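Local structure of endo-beta-1,4-glucanase (Bacillus licheniformis, 2JEN) at residues Q227-S230 and K231-V235. The protein hydrolyses beta-1,4-glucosidic bonds in the backbone of plant cell-wall glucans, xyloglucan in particular, as a family 12 glycoside hydrolase. The protein carries 1 engineered substitution. Numbering follows the deposited sequence. Where two conformers were deposited one is given.
Sequences QWLS and KTKYV
S230 and K233 close a type I beta turn that leads into a strand. The amide N of K233 donates to S230 O at 3.2 Å with a nearly straight N-H...O angle of 167°, although the donor stands above the carbonyl plane. Between side chains, S230 OG and T232 OG1 lie 2.8 Å apart, and either hydroxyl may donate. T232 OG1 is set between its backbone N and carbonyl carbon (chi1 59°), which turns it back to S230; two short, hydroxyl-bearing side chains suit so tight a reversal.

Water extends the polar network along the incoming chain. In the conformer of K233 given, one of two, one water accepts from S230 N (2.8 Å) and from K233 NZ (2.7 Å); another donates to W228 O and accepts a weak bond from K233 NZ. Lysine fits here because its extended chain carries the ammonium group back past the turn, where D154 is its salt-bridge partner.

The apolar part of that chain is used as well. K233 CD meets L229 CD1 at 3.9 Å, the two side chains crossing at a slant, so that a methyl of the buried leucine, which also touches L222, rests against one methylene.

The side chain of K231 diverges from that of K233, its ammonium group forming a salt bridge with D224 and a hydrogen bond with N220, both of helix 215-225. The turn lies in the loop joining that helix to strand 234-244, whose beginning, at Y234 and V235, bonds through its backbone to H141 and T110, in the larger sheet of the family 12 beta-sandwich.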
loop_
_atom_site.group_PDB
_atom_site.type_symbol
_atom_site.label_atom_id
_atom_site.label_comp_id
_atom_site.label_asym_id
_atom_site.label_seq_id
_atom_site.Cartn_x
_atom_site.Cartn_y
_atom_site.Cartn_z
ATOM N N GLN A 227 -49.989 -3.944 9.642
ATOM C CA GLN A 227 -50.372 -5.145 8.894
ATOM C C GLN A 227 -49.530 -5.372 7.623
ATOM O O GLN A 227 -49.997 -5.852 6.578
ATOM C CB GLN A 227 -51.869 -5.135 8.564
ATOM C CG GLN A 227 -52.758 -5.055 9.824
ATOM C CD GLN A 227 -52.925 -3.655 10.369
ATOM O OE1 GLN A 227 -52.914 -3.456 11.591
ATOM N NE2 GLN A 227 -53.110 -2.671 9.471
ATOM N N TRP A 228 -48.222 -5.147 7.789
ATOM C CA TRP A 228 -47.246 -5.277 6.713
ATOM C C TRP A 228 -46.296 -6.455 6.859
ATOM O O TRP A 228 -45.434 -6.665 6.002
ATOM C CB TRP A 228 -46.429 -3.992 6.629
ATOM C CG TRP A 228 -47.130 -2.857 6.049
ATOM C CD1 TRP A 228 -48.286 -2.895 5.298
ATOM C CD2 TRP A 228 -46.770 -1.502 6.153
ATOM N NE1 TRP A 228 -48.630 -1.646 4.921
ATOM C CE2 TRP A 228 -47.752 -0.756 5.447
ATOM C CE3 TRP A 228 -45.715 -0.827 6.766
ATOM C CZ2 TRP A 228 -47.680 0.611 5.293
ATOM C CZ3 TRP A 228 -45.702 0.591 6.671
ATOM C CH2 TRP A 228 -46.668 1.264 5.939
ATOM N N LEU A 229 -46.413 -7.227 7.928
ATOM C CA LEU A 229 -45.474 -8.298 8.207
ATOM C C LEU A 229 -46.205 -9.404 8.943
ATOM O O LEU A 229 -46.843 -9.138 9.973
ATOM C CB LEU A 229 -44.335 -7.726 9.047
ATOM C CG LEU A 229 -43.131 -8.618 9.338
ATOM C CD1 LEU A 229 -42.414 -9.023 8.048
ATOM C CD2 LEU A 229 -42.217 -7.856 10.263
ATOM N N SER A 230 -46.101 -10.625 8.429
ATOM C CA SER A 230 -46.667 -11.786 9.073
ATOM C C SER A 230 -45.796 -12.319 10.195
ATOM O O SER A 230 -44.594 -12.464 10.029
ATOM C CB SER A 230 -46.880 -12.883 8.043
ATOM O OG SER A 230 -47.289 -14.088 8.694
ATOM N N LYS A 231 -46.387 -12.690 11.332
ATOM C CA LYS A 231 -45.568 -13.266 12.410
ATOM C C LYS A 231 -45.177 -14.727 12.183
ATOM O O LYS A 231 -44.434 -15.295 13.000
ATOM C CB LYS A 231 -46.161 -13.006 13.788
ATOM C CG LYS A 231 -46.239 -11.508 14.143
ATOM C CD LYS A 231 -46.553 -11.252 15.602
ATOM C CE LYS A 231 -46.844 -9.810 15.912
ATOM N NZ LYS A 231 -47.156 -9.596 17.351
ATOM N N THR A 232 -45.559 -15.301 11.046
ATOM C CA THR A 232 -45.023 -16.591 10.638
ATOM C C THR A 232 -43.538 -16.478 10.184
ATOM O O THR A 232 -42.844 -17.482 10.045
ATOM C CB THR A 232 -45.789 -17.242 9.484
ATOM O OG1 THR A 232 -45.789 -16.397 8.330
ATOM C CG2 THR A 232 -47.226 -17.518 9.900
ATOM N N LYS A 233 -43.095 -15.269 9.881
ATOM C CA LYS A 233 -41.736 -15.130 9.381
ATOM C C LYS A 233 -40.706 -15.225 10.501
ATOM O O LYS A 233 -40.983 -15.017 11.686
ATOM C CB LYS A 233 -41.598 -13.861 8.555
ATOM C CG LYS A 233 -42.327 -13.991 7.241
ATOM C CD LYS A 233 -42.422 -12.676 6.565
ATOM C CE LYS A 233 -42.936 -12.816 5.156
ATOM N NZ LYS A 233 -43.007 -11.484 4.479
ATOM N N TYR A 234 -39.509 -15.568 10.079
ATOM C CA TYR A 234 -38.362 -15.707 10.972
ATOM C C TYR A 234 -37.416 -14.542 10.832
ATOM O O TYR A 234 -37.102 -14.130 9.710
ATOM C CB TYR A 234 -37.571 -16.977 10.605
ATOM C CG TYR A 234 -38.300 -18.238 10.949
ATOM C CD1 TYR A 234 -39.162 -18.820 10.038
ATOM C CD2 TYR A 234 -38.123 -18.844 12.182
ATOM C CE1 TYR A 234 -39.855 -19.991 10.369
ATOM C CE2 TYR A 234 -38.839 -20.002 12.523
ATOM C CZ TYR A 234 -39.664 -20.566 11.599
ATOM O OH TYR A 234 -40.359 -21.725 11.925
ATOM N N VAL A 235 -36.915 -14.033 11.968
ATOM C CA VAL A 235 -35.765 -13.151 11.926
ATOM C C VAL A 235 -34.508 -14.011 11.755
ATOM O O VAL A 235 -34.251 -14.930 12.530
ATOM C CB VAL A 235 -35.673 -12.263 13.167
ATOM C CG1 VAL A 235 -34.428 -11.373 13.117
ATOM C CG2 VAL A 235 -36.974 -11.450 13.386
HETATM O O HOH W 1 -44.073 -8.609 4.742
HETATM O O HOH W 2 -45.370 -11.026 5.725
#